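Local coordinates for protein phage related exonuclease (Haemophilus somnus 129PT, PDB 3K93) that probably digests DNA from its ends as a metal-dependent phage-type exonuclease with a nuclease core of the PD-(D/E)XK kind, at residues Lys107-Thr112 with Ile139-Tyr144; His121-Asp126 with Ile186-Thr191; Asp149-Gln154 with Ile194-Glu199. One frame throughout, in Å; residues are numbered along the deposited sequence. Where two conformers were deposited one is given.

Contact 1: residues Lys107-Thr112 with Ile139-Tyr144. With NA (sodium ion), chain B.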
# COMPACT_ATOMS: atom_id res chain seq x y z
N LYS A 107 -21.80 -2.96 34.50
CA LYS A 107 -20.34 -2.74 34.44
C LYS A 107 -19.86 -2.93 32.98
O LYS A 107 -18.93 -3.71 32.70
CB LYS A 107 -19.63 -3.69 35.41
CG LYS A 107 -20.08 -3.51 36.88
CD LYS A 107 -19.01 -2.93 37.77
CE LYS A 107 -18.25 -4.02 38.55
NZ LYS A 107 -16.81 -3.64 38.76
N LEU A 108 -20.54 -2.23 32.08
CA LEU A 108 -20.45 -2.48 30.64
C LEU A 108 -20.22 -1.20 29.88
O LEU A 108 -20.94 -0.22 30.13
CB LEU A 108 -21.75 -3.13 30.14
CG LEU A 108 -21.99 -3.29 28.63
CD1 LEU A 108 -20.98 -4.25 28.04
CD2 LEU A 108 -23.44 -3.80 28.40
N ILE A 109 -19.27 -1.23 28.93
CA ILE A 109 -19.12 -0.20 27.91
C ILE A 109 -19.65 -0.75 26.59
O ILE A 109 -19.37 -1.88 26.22
CB ILE A 109 -17.64 0.18 27.71
CG1 ILE A 109 -17.06 0.79 28.98
CG2 ILE A 109 -17.45 1.15 26.53
CD1 ILE A 109 -17.60 2.21 29.27
N ILE A 110 -20.39 0.07 25.86
CA ILE A 110 -20.73 -0.25 24.49
C ILE A 110 -20.14 0.79 23.60
O ILE A 110 -20.15 1.96 23.96
CB ILE A 110 -22.24 -0.32 24.26
CG1 ILE A 110 -22.85 -1.43 25.11
CG2 ILE A 110 -22.53 -0.64 22.78
CD1 ILE A 110 -24.38 -1.27 25.33
N ASP A 111 -19.61 0.36 22.47
CA ASP A 111 -19.09 1.23 21.44
C ASP A 111 -19.72 0.87 20.07
O ASP A 111 -19.74 -0.30 19.67
CB ASP A 111 -17.56 1.10 21.36
CG ASP A 111 -16.92 2.32 20.70
OD1 ASP A 111 -16.94 2.40 19.45
OD2 ASP A 111 -16.44 3.25 21.41
N THR A 112 -20.22 1.88 19.37
CA THR A 112 -20.81 1.70 18.07
C THR A 112 -19.78 2.03 16.97
O THR A 112 -19.12 3.07 17.03
CB THR A 112 -22.03 2.61 17.90
OG1 THR A 112 -21.64 3.97 18.08
CG2 THR A 112 -23.15 2.25 18.88
N ILE A 139 -8.14 -3.02 22.19
CA ILE A 139 -7.30 -2.27 23.13
C ILE A 139 -8.02 -0.97 23.54
O ILE A 139 -7.96 -0.55 24.71
CB ILE A 139 -5.94 -1.88 22.49
CG1 ILE A 139 -5.22 -3.11 21.91
CG2 ILE A 139 -5.05 -1.26 23.52
CD1 ILE A 139 -4.97 -4.23 22.99
N GLN A 140 -8.70 -0.36 22.58
CA GLN A 140 -9.51 0.82 22.88
C GLN A 140 -10.52 0.51 23.98
O GLN A 140 -10.73 1.34 24.88
CB GLN A 140 -10.24 1.28 21.62
CG GLN A 140 -11.10 2.54 21.75
CD GLN A 140 -12.01 2.78 20.55
OE1 GLN A 140 -12.22 1.89 19.73
NE2 GLN A 140 -12.58 3.99 20.47
N MSE A 141 -11.16 -0.67 23.91
CA MSE A 141 -12.18 -1.03 24.90
C MSE A 141 -11.51 -1.23 26.26
O MSE A 141 -12.13 -0.95 27.28
CB MSE A 141 -12.95 -2.32 24.52
CG MSE A 141 -13.90 -2.28 23.33
SE MSE A 141 -15.08 -0.79 23.40
CE MSE A 141 -14.12 0.25 22.15
N GLN A 142 -10.27 -1.75 26.27
CA GLN A 142 -9.58 -1.98 27.55
C GLN A 142 -9.31 -0.64 28.21
O GLN A 142 -9.42 -0.53 29.43
CB GLN A 142 -8.28 -2.74 27.39
CG GLN A 142 -8.43 -4.12 26.85
CD GLN A 142 -9.04 -5.11 27.82
OE1 GLN A 142 -9.20 -4.83 29.02
NE2 GLN A 142 -9.34 -6.29 27.31
N GLY A 143 -9.00 0.36 27.40
CA GLY A 143 -8.79 1.72 27.88
C GLY A 143 -10.07 2.31 28.45
O GLY A 143 -10.02 2.92 29.52
N TYR A 144 -11.22 2.11 27.78
CA TYR A 144 -12.47 2.59 28.36
C TYR A 144 -12.85 1.83 29.63
O TYR A 144 -13.40 2.42 30.58
CB TYR A 144 -13.63 2.50 27.37
CG TYR A 144 -13.54 3.37 26.12
CD1 TYR A 144 -12.99 4.63 26.17
CD2 TYR A 144 -14.08 2.94 24.91
CE1 TYR A 144 -12.92 5.44 25.06
CE2 TYR A 144 -14.01 3.76 23.77
CZ TYR A 144 -13.44 5.01 23.86
OH TYR A 144 -13.34 5.85 22.78
NA NA B . -17.75 4.55 18.35
O HOH W 1 -15.56 5.21 19.66
O HOH W 2 -19.29 6.68 18.02
O HOH W 3 -16.38 4.89 16.50

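Contact 2: residues His121-Asp126 with Ile186-Thr191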
# COMPACT_ATOMS: atom_id res chain seq x y z
N HIS A 121 -18.17 -3.74 6.22
CA HIS A 121 -18.93 -4.15 7.40
C HIS A 121 -18.70 -5.64 7.73
O HIS A 121 -18.86 -6.48 6.85
CB HIS A 121 -20.43 -3.93 7.18
CG HIS A 121 -21.25 -4.35 8.35
ND1 HIS A 121 -21.29 -3.62 9.51
CD2 HIS A 121 -22.04 -5.43 8.55
CE1 HIS A 121 -22.10 -4.22 10.37
NE2 HIS A 121 -22.54 -5.34 9.82
N PRO A 122 -18.35 -5.96 8.98
CA PRO A 122 -18.13 -7.35 9.36
C PRO A 122 -19.41 -8.09 9.78
O PRO A 122 -19.78 -8.15 10.96
CB PRO A 122 -17.16 -7.24 10.53
CG PRO A 122 -17.46 -5.90 11.15
CD PRO A 122 -17.99 -5.02 10.05
N PHE A 123 -20.10 -8.62 8.78
CA PHE A 123 -21.25 -9.43 8.98
C PHE A 123 -20.91 -10.69 9.75
O PHE A 123 -21.73 -11.15 10.54
CB PHE A 123 -21.87 -9.86 7.64
CG PHE A 123 -22.60 -8.75 6.92
CD1 PHE A 123 -23.94 -8.51 7.17
CD2 PHE A 123 -21.95 -7.98 5.97
CE1 PHE A 123 -24.63 -7.50 6.51
CE2 PHE A 123 -22.62 -6.98 5.32
CZ PHE A 123 -23.98 -6.74 5.60
N PHE A 124 -19.73 -11.28 9.49
CA PHE A 124 -19.44 -12.64 9.95
C PHE A 124 -18.70 -12.58 11.25
O PHE A 124 -17.93 -11.69 11.45
CB PHE A 124 -18.70 -13.38 8.85
CG PHE A 124 -19.46 -13.37 7.55
CD1 PHE A 124 -20.69 -13.99 7.46
CD2 PHE A 124 -18.98 -12.68 6.44
CE1 PHE A 124 -21.42 -13.95 6.27
CE2 PHE A 124 -19.69 -12.65 5.27
CZ PHE A 124 -20.93 -13.27 5.19
N THR A 125 -18.94 -13.53 12.15
CA THR A 125 -18.35 -13.40 13.49
C THR A 125 -16.82 -13.41 13.49
O THR A 125 -16.22 -12.58 14.21
CB THR A 125 -18.88 -14.42 14.49
OG1 THR A 125 -18.73 -15.74 13.96
CG2 THR A 125 -20.34 -14.13 14.79
N ASP A 126 -16.19 -14.30 12.70
CA ASP A 126 -14.71 -14.30 12.59
C ASP A 126 -14.21 -12.97 12.01
O ASP A 126 -13.26 -12.39 12.53
CB ASP A 126 -14.13 -15.54 11.85
CG ASP A 126 -14.58 -15.67 10.38
OD1 ASP A 126 -15.59 -15.06 9.97
OD2 ASP A 126 -13.93 -16.45 9.63
N ILE A 186 -31.74 -6.41 11.73
CA ILE A 186 -31.15 -7.35 12.68
C ILE A 186 -29.93 -8.08 12.11
O ILE A 186 -29.10 -8.48 12.89
CB ILE A 186 -32.14 -8.35 13.39
CG1 ILE A 186 -33.02 -9.09 12.40
CG2 ILE A 186 -33.06 -7.63 14.46
CD1 ILE A 186 -32.29 -9.83 11.37
N ARG A 187 -29.79 -8.21 10.78
CA ARG A 187 -28.57 -8.79 10.20
C ARG A 187 -27.43 -7.79 9.99
O ARG A 187 -26.31 -8.18 9.57
CB ARG A 187 -28.88 -9.47 8.87
CG ARG A 187 -29.65 -10.80 9.07
CD ARG A 187 -30.25 -11.25 7.80
NE ARG A 187 -31.05 -12.47 7.98
CZ ARG A 187 -31.63 -13.14 6.98
NH1 ARG A 187 -31.52 -12.71 5.72
NH2 ARG A 187 -32.33 -14.23 7.23
N ARG A 188 -27.69 -6.52 10.28
CA ARG A 188 -26.70 -5.47 10.04
C ARG A 188 -26.04 -4.97 11.33
O ARG A 188 -25.42 -3.92 11.32
CB ARG A 188 -27.33 -4.31 9.25
CG ARG A 188 -27.52 -4.69 7.81
CD ARG A 188 -28.02 -3.53 6.96
NE ARG A 188 -29.46 -3.30 7.11
CZ ARG A 188 -30.03 -2.23 7.66
NH1 ARG A 188 -29.32 -1.22 8.15
NH2 ARG A 188 -31.35 -2.16 7.73
N ILE A 189 -26.20 -5.71 12.43
CA ILE A 189 -25.46 -5.44 13.66
C ILE A 189 -24.71 -6.72 13.99
O ILE A 189 -25.31 -7.77 14.03
CB ILE A 189 -26.37 -4.92 14.84
CG1 ILE A 189 -25.54 -4.75 16.12
CG2 ILE A 189 -27.54 -5.82 15.09
CD1 ILE A 189 -26.23 -3.94 17.22
N THR A 190 -23.40 -6.62 14.19
CA THR A 190 -22.60 -7.72 14.68
C THR A 190 -21.83 -7.20 15.86
O THR A 190 -21.14 -6.17 15.75
CB THR A 190 -21.61 -8.26 13.62
OG1 THR A 190 -22.35 -8.70 12.48
CG2 THR A 190 -20.80 -9.47 14.16
N THR A 191 -21.95 -7.92 17.00
CA THR A 191 -21.38 -7.48 18.28
C THR A 191 -20.18 -8.36 18.67
O THR A 191 -20.27 -9.57 18.53
CB THR A 191 -22.43 -7.53 19.40
OG1 THR A 191 -23.47 -6.59 19.12
CG2 THR A 191 -21.80 -7.16 20.75
O HOH W 4 -24.06 -7.45 10.76

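Contact 3: residues Asp149-Gln154 with Ile194-Glu199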
# COMPACT_ATOMS: atom_id res chain seq x y z
N ASP A 149 -14.10 1.76 35.07
CA ASP A 149 -14.19 0.66 36.06
C ASP A 149 -15.22 -0.39 35.66
O ASP A 149 -16.07 -0.75 36.47
CB ASP A 149 -14.51 1.19 37.47
CG ASP A 149 -13.34 1.92 38.12
OD1 ASP A 149 -12.17 1.48 38.00
OD2 ASP A 149 -13.58 2.94 38.79
N CYS A 150 -15.12 -0.88 34.43
CA CYS A 150 -16.06 -1.87 33.89
C CYS A 150 -15.38 -3.20 33.68
O CYS A 150 -14.16 -3.30 33.49
CB CYS A 150 -16.64 -1.41 32.54
SG CYS A 150 -17.86 -0.06 32.67
N ASP A 151 -16.21 -4.23 33.66
CA ASP A 151 -15.78 -5.62 33.49
C ASP A 151 -15.88 -6.11 32.07
O ASP A 151 -15.21 -7.07 31.74
CB ASP A 151 -16.63 -6.56 34.38
CG ASP A 151 -16.32 -6.38 35.84
OD1 ASP A 151 -15.21 -5.87 36.16
OD2 ASP A 151 -17.19 -6.74 36.66
N GLN A 152 -16.73 -5.49 31.26
CA GLN A 152 -16.83 -5.90 29.87
C GLN A 152 -17.17 -4.75 28.94
O GLN A 152 -17.61 -3.70 29.38
CB GLN A 152 -17.75 -7.12 29.67
CG GLN A 152 -19.23 -6.92 29.74
CD GLN A 152 -20.00 -8.02 28.92
OE1 GLN A 152 -20.90 -7.70 28.16
NE2 GLN A 152 -19.60 -9.30 29.06
N ALA A 153 -16.88 -4.96 27.66
CA ALA A 153 -17.15 -4.03 26.57
C ALA A 153 -17.76 -4.84 25.43
O ALA A 153 -17.43 -6.01 25.25
CB ALA A 153 -15.84 -3.34 26.08
N GLN A 154 -18.66 -4.21 24.69
CA GLN A 154 -19.23 -4.81 23.53
C GLN A 154 -19.13 -3.84 22.39
O GLN A 154 -19.60 -2.72 22.50
CB GLN A 154 -20.68 -5.21 23.83
CG GLN A 154 -20.81 -6.29 24.89
CD GLN A 154 -22.23 -6.64 25.15
OE1 GLN A 154 -23.07 -6.46 24.30
NE2 GLN A 154 -22.51 -7.15 26.34
N ILE A 194 -15.66 -8.02 24.52
CA ILE A 194 -14.28 -7.99 25.00
C ILE A 194 -14.30 -8.04 26.53
O ILE A 194 -14.93 -7.18 27.14
CB ILE A 194 -13.55 -6.69 24.55
CG1 ILE A 194 -13.66 -6.47 23.02
CG2 ILE A 194 -12.10 -6.74 24.95
CD1 ILE A 194 -12.85 -7.47 22.18
N GLN A 195 -13.64 -9.03 27.14
CA GLN A 195 -13.56 -9.12 28.59
C GLN A 195 -12.44 -8.19 29.08
O GLN A 195 -11.43 -8.08 28.41
CB GLN A 195 -13.25 -10.56 29.06
CG GLN A 195 -14.31 -11.62 28.72
CD GLN A 195 -15.69 -11.24 29.22
OE1 GLN A 195 -15.83 -10.61 30.27
NE2 GLN A 195 -16.72 -11.59 28.46
N ARG A 196 -12.62 -7.55 30.23
CA ARG A 196 -11.56 -6.74 30.87
C ARG A 196 -10.36 -7.64 31.06
O ARG A 196 -10.52 -8.76 31.45
CB ARG A 196 -12.02 -6.26 32.24
CG ARG A 196 -10.99 -5.43 32.98
CD ARG A 196 -11.42 -5.21 34.41
NE ARG A 196 -10.50 -4.26 35.04
CZ ARG A 196 -10.65 -2.94 35.06
NH1 ARG A 196 -11.71 -2.34 34.55
NH2 ARG A 196 -9.72 -2.20 35.67
N ASP A 197 -9.17 -7.16 30.77
CA ASP A 197 -7.97 -7.98 30.93
C ASP A 197 -6.94 -7.11 31.57
O ASP A 197 -6.31 -6.30 30.89
CB ASP A 197 -7.51 -8.50 29.56
CG ASP A 197 -6.20 -9.29 29.63
OD1 ASP A 197 -5.49 -9.27 30.66
OD2 ASP A 197 -5.87 -9.91 28.59
N ASN A 198 -6.78 -7.28 32.89
CA ASN A 198 -5.87 -6.45 33.71
C ASN A 198 -4.41 -6.53 33.29
O ASN A 198 -3.68 -5.57 33.47
CB ASN A 198 -6.02 -6.75 35.21
CG ASN A 198 -7.41 -6.39 35.75
OD1 ASN A 198 -8.00 -5.39 35.34
ND2 ASN A 198 -7.94 -7.21 36.64
N GLU A 199 -3.98 -7.66 32.74
CA GLU A 199 -2.64 -7.75 32.16
C GLU A 199 -2.49 -6.86 30.94
O GLU A 199 -1.44 -6.26 30.74
CB GLU A 199 -2.26 -9.20 31.82
CG GLU A 199 -1.83 -10.02 33.08
CD GLU A 199 -1.41 -11.45 32.74
OE1 GLU A 199 -1.31 -11.77 31.52
OE2 GLU A 199 -1.18 -12.25 33.68
O HOH W 5 -10.86 0.45 36.06

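Contact 1: residues Lys107-Thr112 with Ile139-Tyr144
M141, a selenomethionine, presses its methyl CE against D111, 3.6 Å from CB, its chain bending beyond CG to bring the selenium and methyl against the strand. I109, the other residue of strand 108-112 that points toward the helix, closes the dry side: its CG2 lies 4.1 Å from Y144 CB, the two side chains meeting at about a right angle. I110, between them, turns away onto helix 68-79. Strand and helix axes run at 138°, so the helix runs oblique and roughly antiparallel to the strand. D111, T112 and the following K113 fit the acidic-residue-x-lysine signature of PD-(D/E)XK nucleases, and the metal sits where that fold is expected to hold its cation. A sodium ion is bound by D111 OD1 at 2.5 Å, T112 O at 2.4 Å, three waters and D100. With CG anti to the backbone N (chi1 -159°), the D111 carboxylate extends past the apolar patch into this wet end. D111 OD2 lies at the edge of the Y144 ring, 3.4 Å from CE2, carboxylate and ring being only 13° apart in plane. D111 OD2 also accepts from a sodium-bound water at 2.8 Å. Q140 lines the same side: NE2 donates to Y144 OH at 3.1 Å and only weakly to that water, while OE1 accepts from K113.

Contact 2: residues His121-Asp126 with Ile186-Thr191
The loop that leads into helix 125-135 passes the start of strand 189-191 with F123 and T190 closest, 6.1 Å between their CA atoms, and kinks through an inverse gamma turn centred on P122. That kink presents two successive carbonyls to the same hydroxyl: T190 OG1 lies 3.0 Å from P122 O and 3.2 Å from F123 O, and its one proton can serve at most one of them. The hydroxyl is brought there by T190 pointing toward the loop, with OG1 anti to its own carbonyl carbon (chi1 -59°). A water takes the third place at T190 OG1, 2.7 Å away. The same water donates to R187 O at 2.6 Å and lies in the plane of the H121 ring, 2.8 Å from NE2, so one molecule ties hydroxyl, imidazole and backbone together. H121 ND1 is hydrogen-bonded to S115, and with both ring nitrogens engaged the rotation of the imidazole is fixed. H121 CD2 stands over the centre of the F123 ring, 3.5 Å above its plane. F123 in turn sets its own edge against the other segment, CD1 coming 3.4 Å from R187 O. The R188 guanidinium leads off to L159 and I183. Beyond the loop lies a second subunit: its F50 stacks on F123, its K46 hydrogen-bonds to H121 O, and its E221 accepts from T125 N in the first turn of helix 125-135. F124 is the N-cap of that helix, so the arrangement is a helix start fastened to strand 189-195, the outermost of its sheet within this chain, at a subunit seam, consistent with a trimer such as that of lambda exonuclease.

Contact 3: residues Asp149-Gln154 with Ile194-Glu199
R196 NH1 is gripped by two carbonyls, C150 O at 2.8 Å and, weakly, M145 O in the last turn of helix 137-148. C150 O lies close to the guanidinium plane, and the N-H points at it at 157°. An extended chain, with CG anti to the backbone N (chi1 179°), carries the group that far. R196 NE donates to N198 OD1 at 2.8 Å, on a lone pair of that amide, and NH2 donates at 2.9 Å to a water that also meets D149. Next to the arginine the backbones pair as antiparallel strands. R196 N donates to D151 O at 3.0 Å from above the carbonyl plane, while A153 and I194 form a hydrogen-bonded pair, the nearly straight I194 N to A153 O bond measuring 2.8 Å. Q152 and Q195, the neighbouring non-hydrogen-bonded pair, lie side by side, their amide planes 59° apart. On the other face, A153 and I194 pack against helix 137-148. With D149 and D151 near but not in direct ionic contact, the arginine's charge is probably met mainly by neutral oxygens, so that R196 links the last turn of helix 137-148, the start of the strand pairing and the first turn of helix 198-221.

All three contacts reach one four-stranded mixed sheet, ordered 101-103, 108-114, 152-158, 189-195. Contacts 1 and 3 are close, their centres about 7 Å apart, and touch: strands 108-114 and 152-158 are neighbours, joined by I109 O and Q154 N, and M141 of helix 137-148 packs on A153. Contact 2 lies about 18 Å from the centre of contact 1 and 21 Å from that of contact 3, at the opposite end of strand 189-195 from contact 3. Both segments of contact 1 precede those of contact 3 in the chain, while the segments of contact 2 interleave with theirs. Strand 108-114, which carries two of the sodium ligands, is thus backed by helix 137-148, while the outer strand runs from the subunit seam to helix 198-221.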